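Local coordinates for type VI secretion system component (Escherichia coli O6, PDB 2P5Z), which forms part of the type VI secretion system and resembles the bacteriophage T4 tail proteins gp27 and gp5, which suggests a role in a phage-like injection device, at residues S51-K54 against A55-P58; A299-R302 against H303-L307. All coordinates share one frame; numbering follows the deposited sequence.

In the fold
Following the chain from its N terminus, interaction 1 comes first, in the loop that leaves strand 44-51 and leads to strand 65-70. Interaction 2 comes much later, on helix 298-308, just ahead of strand 311-317. Both are local: the first shapes a bend through a few residues of a loop, the second joins successive turns of one helix, and neither closes a long loop. They stand in series, without nesting or crossing, with centres about 50 Å apart on opposite sides of the chain's centre. Around interaction 1, the strand end and the loop reach neighbouring loops, and Lys54 reaches a second subunit; side chains of interaction 2 also join its helix to residues 371-377 and helix 171-182.

Interaction 1: residues S51-K54 against A55-P58; sequences SSDK and AIAP
Asp53 turns its carboxylate forward along the chain, and OD1 accepts a hydrogen bond from Ala55 N at 2.9 Å. The amide arrives on the anti side of the oxygen, 31° out of the carboxylate plane, and the bond is moderately bent. With CG anti to its own backbone N (chi1 -172°), the acid reaches forward to the amide two residues on, as in an Asx turn. A smaller version of the same device precedes it: Ser51 OG takes Asp53 N at 3.2 Å, an ST turn. One residue thus donates its amide to the first turn and lends its side chain to the second.

Ile56 closes over this polar work with its longer branch. The two side chains cross obliquely, with Ile56 CG1 3.8 Å from Asp53 CG. Beyond it the chain runs on extended (chi2 -171°), which carries the terminal methyl CD1 to 4.0 Å from Ser51 OG. The Lys54 side chain starts away from residues 55-58, although CB touches them; its amine forms a salt bridge with Asp334 of the second subunit and a hydrogen bond to Ser100 O.

Other polar partners come from outside the two segments. Asp53 OD2 is bonded to Ser26 OG and Ser51 OG to Pro27 O, while the Tyr106 hydroxyl is bonded to both Asp53 O and Ile56 N.

Chemically, the contact implies a loop lacking regular secondary structure whose bend is probably steadied by side chains standing in for backbone acceptors, with each carboxylate oxygen engaged and Ile56 packed against one part of the acid.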
loop_
_atom_site.group_PDB
_atom_site.type_symbol
_atom_site.label_atom_id
_atom_site.label_comp_id
_atom_site.label_asym_id
_atom_site.label_seq_id
_atom_site.Cartn_x
_atom_site.Cartn_y
_atom_site.Cartn_z
ATOM N N SER A 51 -8.753 -0.676 -37.207
ATOM C CA SER A 51 -9.040 -1.764 -38.130
ATOM C C SER A 51 -10.390 -1.554 -38.836
ATOM O O SER A 51 -11.320 -0.967 -38.270
ATOM C CB SER A 51 -9.052 -3.095 -37.389
ATOM O OG SER A 51 -9.356 -4.167 -38.272
ATOM N N SER A 52 -10.493 -2.062 -40.062
ATOM C CA SER A 52 -11.752 -2.056 -40.823
ATOM C C SER A 52 -12.766 -3.007 -40.197
ATOM O O SER A 52 -13.974 -2.838 -40.343
ATOM C CB SER A 52 -11.496 -2.485 -42.265
ATOM O OG SER A 52 -10.161 -2.186 -42.632
ATOM N N ASP A 53 -12.255 -4.020 -39.511
ATOM C CA ASP A 53 -13.095 -4.955 -38.778
ATOM C C ASP A 53 -13.627 -4.286 -37.488
ATOM O O ASP A 53 -12.875 -3.972 -36.565
ATOM C CB ASP A 53 -12.264 -6.189 -38.480
ATOM C CG ASP A 53 -13.059 -7.314 -37.889
ATOM O OD1 ASP A 53 -14.188 -7.095 -37.374
ATOM O OD2 ASP A 53 -12.520 -8.443 -37.929
ATOM N N LYS A 54 -14.932 -4.074 -37.450
ATOM C CA LYS A 54 -15.580 -3.436 -36.312
ATOM C C LYS A 54 -16.048 -4.431 -35.244
ATOM O O LYS A 54 -16.842 -4.066 -34.379
ATOM C CB LYS A 54 -16.759 -2.579 -36.782
ATOM C CG LYS A 54 -16.407 -1.674 -37.938
ATOM C CD LYS A 54 -17.200 -0.381 -37.908
ATOM C CE LYS A 54 -18.670 -0.604 -38.234
ATOM N NZ LYS A 54 -19.447 0.626 -37.907
ATOM N N ALA A 55 -15.553 -5.669 -35.304
ATOM C CA ALA A 55 -15.927 -6.717 -34.348
ATOM C C ALA A 55 -14.838 -7.769 -34.167
ATOM O O ALA A 55 -15.125 -8.957 -34.206
ATOM C CB ALA A 55 -17.232 -7.390 -34.776
ATOM N N ILE A 56 -13.587 -7.342 -33.987
ATOM C CA ILE A 56 -12.524 -8.270 -33.611
ATOM C C ILE A 56 -12.885 -8.858 -32.250
ATOM O O ILE A 56 -13.159 -8.113 -31.297
ATOM C CB ILE A 56 -11.161 -7.582 -33.513
ATOM C CG1 ILE A 56 -10.836 -6.834 -34.810
ATOM C CG2 ILE A 56 -10.072 -8.598 -33.194
ATOM C CD1 ILE A 56 -9.409 -6.310 -34.864
ATOM N N ALA A 57 -12.940 -10.188 -32.194
ATOM C CA ALA A 57 -13.330 -10.941 -31.001
ATOM C C ALA A 57 -12.107 -11.262 -30.118
ATOM O O ALA A 57 -11.075 -11.687 -30.629
ATOM C CB ALA A 57 -14.038 -12.227 -31.425
ATOM N N PRO A 58 -12.225 -11.072 -28.788
ATOM C CA PRO A 58 -11.088 -11.308 -27.881
ATOM C C PRO A 58 -10.404 -12.665 -28.072
ATOM O O PRO A 58 -9.170 -12.742 -28.032
ATOM C CB PRO A 58 -11.709 -11.182 -26.481
ATOM C CG PRO A 58 -13.180 -11.167 -26.688
ATOM C CD PRO A 58 -13.410 -10.602 -28.056
#

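Interaction 2: residues A299-R302 against H303-L307; sequences ARIR and HERYL
The carbonyl oxygen of Arg300 is gripped by two backbone amides of the following helical turn. Glu304 N reaches it at 3.1 Å in a nearly straight bond, with an N-H...O angle of 169°, and His303 N adds a weak one. Arg305 N likewise donates to Ile301 O, at 3.0 Å, continuing the i to i+4 ladder of an alpha-helix.

The side chains pair at the same spacing. Arg300 and Glu304 run alongside each other, their guanidinium and carboxylate planes only 25° apart. The methylene CD of Arg300 lies 3.3 Å from Glu304 OE2, whereas the charged end stands farther off, with NH1 at 3.7 Å from that oxygen in a long salt bridge. Arg302 and Tyr306 also point the same way; Tyr306 CE2 sits over the centre of one guanidinium face, although the two planes are 58° apart. On another flank, Arg305 bends at chi3 and brings NH1 to 3.5 Å from Ile301 CG2.

The stronger polar partners of Glu304 and Arg305 anchor the helix to its surroundings. Glu304 OE1 forms a salt bridge with Arg374, and its side chain touches Tyr371. Arg305 NH1 is bonded to Ser180 O, so helix 298-308, which leads into strand 311-317, is joined both to helix 171-182 and to the segment after strand 359-366.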
loop_
_atom_site.group_PDB
_atom_site.type_symbol
_atom_site.label_atom_id
_atom_site.label_comp_id
_atom_site.label_asym_id
_atom_site.label_seq_id
_atom_site.Cartn_x
_atom_site.Cartn_y
_atom_site.Cartn_z
ATOM N N ALA A 299 26.866 -9.273 1.781
ATOM C CA ALA A 299 27.215 -7.910 2.134
ATOM C C ALA A 299 27.706 -7.148 0.895
ATOM O O ALA A 299 27.510 -5.939 0.796
ATOM C CB ALA A 299 28.274 -7.897 3.236
ATOM N N ARG A 300 28.335 -7.864 -0.038
ATOM C CA ARG A 300 28.849 -7.265 -1.263
ATOM C C ARG A 300 27.712 -6.919 -2.220
ATOM O O ARG A 300 27.696 -5.822 -2.780
ATOM C CB ARG A 300 29.860 -8.187 -1.942
ATOM C CG ARG A 300 30.758 -7.486 -2.959
ATOM C CD ARG A 300 30.391 -7.827 -4.377
ATOM N NE ARG A 300 30.880 -9.138 -4.788
ATOM C CZ ARG A 300 30.321 -9.877 -5.745
ATOM N NH1 ARG A 300 29.248 -9.440 -6.381
ATOM N NH2 ARG A 300 30.823 -11.062 -6.061
ATOM N N ILE A 301 26.777 -7.858 -2.388
ATOM C CA ILE A 301 25.574 -7.662 -3.190
ATOM C C ILE A 301 24.747 -6.504 -2.627
ATOM O O ILE A 301 24.337 -5.618 -3.381
ATOM C CB ILE A 301 24.696 -8.963 -3.277
ATOM C CG1 ILE A 301 25.402 -10.092 -4.044
ATOM C CG2 ILE A 301 23.321 -8.687 -3.904
ATOM C CD1 ILE A 301 25.940 -9.715 -5.400
ATOM N N ARG A 302 24.543 -6.477 -1.309
ATOM C CA ARG A 302 23.699 -5.442 -0.697
ATOM C C ARG A 302 24.329 -4.041 -0.739
ATOM O O ARG A 302 23.622 -3.033 -0.692
ATOM C CB ARG A 302 23.265 -5.823 0.726
ATOM C CG ARG A 302 24.312 -5.592 1.814
ATOM C CD ARG A 302 23.701 -5.603 3.206
ATOM N NE ARG A 302 22.310 -5.155 3.163
ATOM C CZ ARG A 302 21.719 -4.415 4.097
ATOM N NH1 ARG A 302 22.398 -4.008 5.165
ATOM N NH2 ARG A 302 20.443 -4.074 3.951
ATOM N N HIS A 303 25.650 -3.983 -0.863
ATOM C CA HIS A 303 26.333 -2.716 -1.005
ATOM C C HIS A 303 26.208 -2.184 -2.432
ATOM O O HIS A 303 25.940 -1.001 -2.632
ATOM C CB HIS A 303 27.807 -2.852 -0.623
ATOM C CG HIS A 303 28.543 -1.548 -0.610
ATOM N ND1 HIS A 303 29.660 -1.312 -1.388
ATOM C CD2 HIS A 303 28.306 -0.399 0.074
ATOM C CE1 HIS A 303 30.091 -0.083 -1.168
ATOM N NE2 HIS A 303 29.286 0.493 -0.289
ATOM N N GLU A 304 26.412 -3.066 -3.411
ATOM C CA GLU A 304 26.231 -2.739 -4.821
ATOM C C GLU A 304 24.801 -2.266 -5.123
ATOM O O GLU A 304 24.592 -1.397 -5.975
ATOM C CB GLU A 304 26.591 -3.933 -5.707
ATOM C CG GLU A 304 28.069 -4.318 -5.712
ATOM C CD GLU A 304 28.451 -5.288 -6.844
ATOM O OE1 GLU A 304 27.633 -5.545 -7.760
ATOM O OE2 GLU A 304 29.590 -5.795 -6.826
ATOM N N ARG A 305 23.826 -2.825 -4.409
ATOM C CA ARG A 305 22.431 -2.418 -4.534
ATOM C C ARG A 305 22.212 -1.007 -3.983
ATOM O O ARG A 305 21.397 -0.259 -4.519
ATOM C CB ARG A 305 21.511 -3.427 -3.830
ATOM C CG ARG A 305 20.037 -3.343 -4.227
ATOM C CD ARG A 305 19.149 -4.264 -3.378
ATOM N NE ARG A 305 19.445 -5.685 -3.594
ATOM C CZ ARG A 305 19.795 -6.552 -2.645
ATOM N NH1 ARG A 305 20.046 -7.811 -2.976
ATOM N NH2 ARG A 305 19.890 -6.178 -1.372
ATOM N N TYR A 306 22.942 -0.651 -2.921
ATOM C CA TYR A 306 22.890 0.707 -2.351
ATOM C C TYR A 306 23.493 1.726 -3.306
ATOM O O TYR A 306 22.930 2.804 -3.499
ATOM C CB TYR A 306 23.579 0.789 -0.984
ATOM C CG TYR A 306 22.714 0.317 0.166
ATOM C CD1 TYR A 306 21.335 0.561 0.176
ATOM C CD2 TYR A 306 23.272 -0.360 1.256
ATOM C CE1 TYR A 306 20.533 0.129 1.235
ATOM C CE2 TYR A 306 22.482 -0.790 2.319
ATOM C CZ TYR A 306 21.115 -0.542 2.301
ATOM O OH TYR A 306 20.329 -0.964 3.351
ATOM N N LEU A 307 24.621 1.359 -3.911
ATOM C CA LEU A 307 25.270 2.160 -4.942
ATOM C C LEU A 307 24.371 2.338 -6.184
ATOM O O LEU A 307 24.349 3.416 -6.787
ATOM C CB LEU A 307 26.616 1.537 -5.318
ATOM C CG LEU A 307 27.910 2.052 -4.653
ATOM C CD1 LEU A 307 27.720 2.655 -3.259
ATOM C CD2 LEU A 307 28.991 0.969 -4.626
#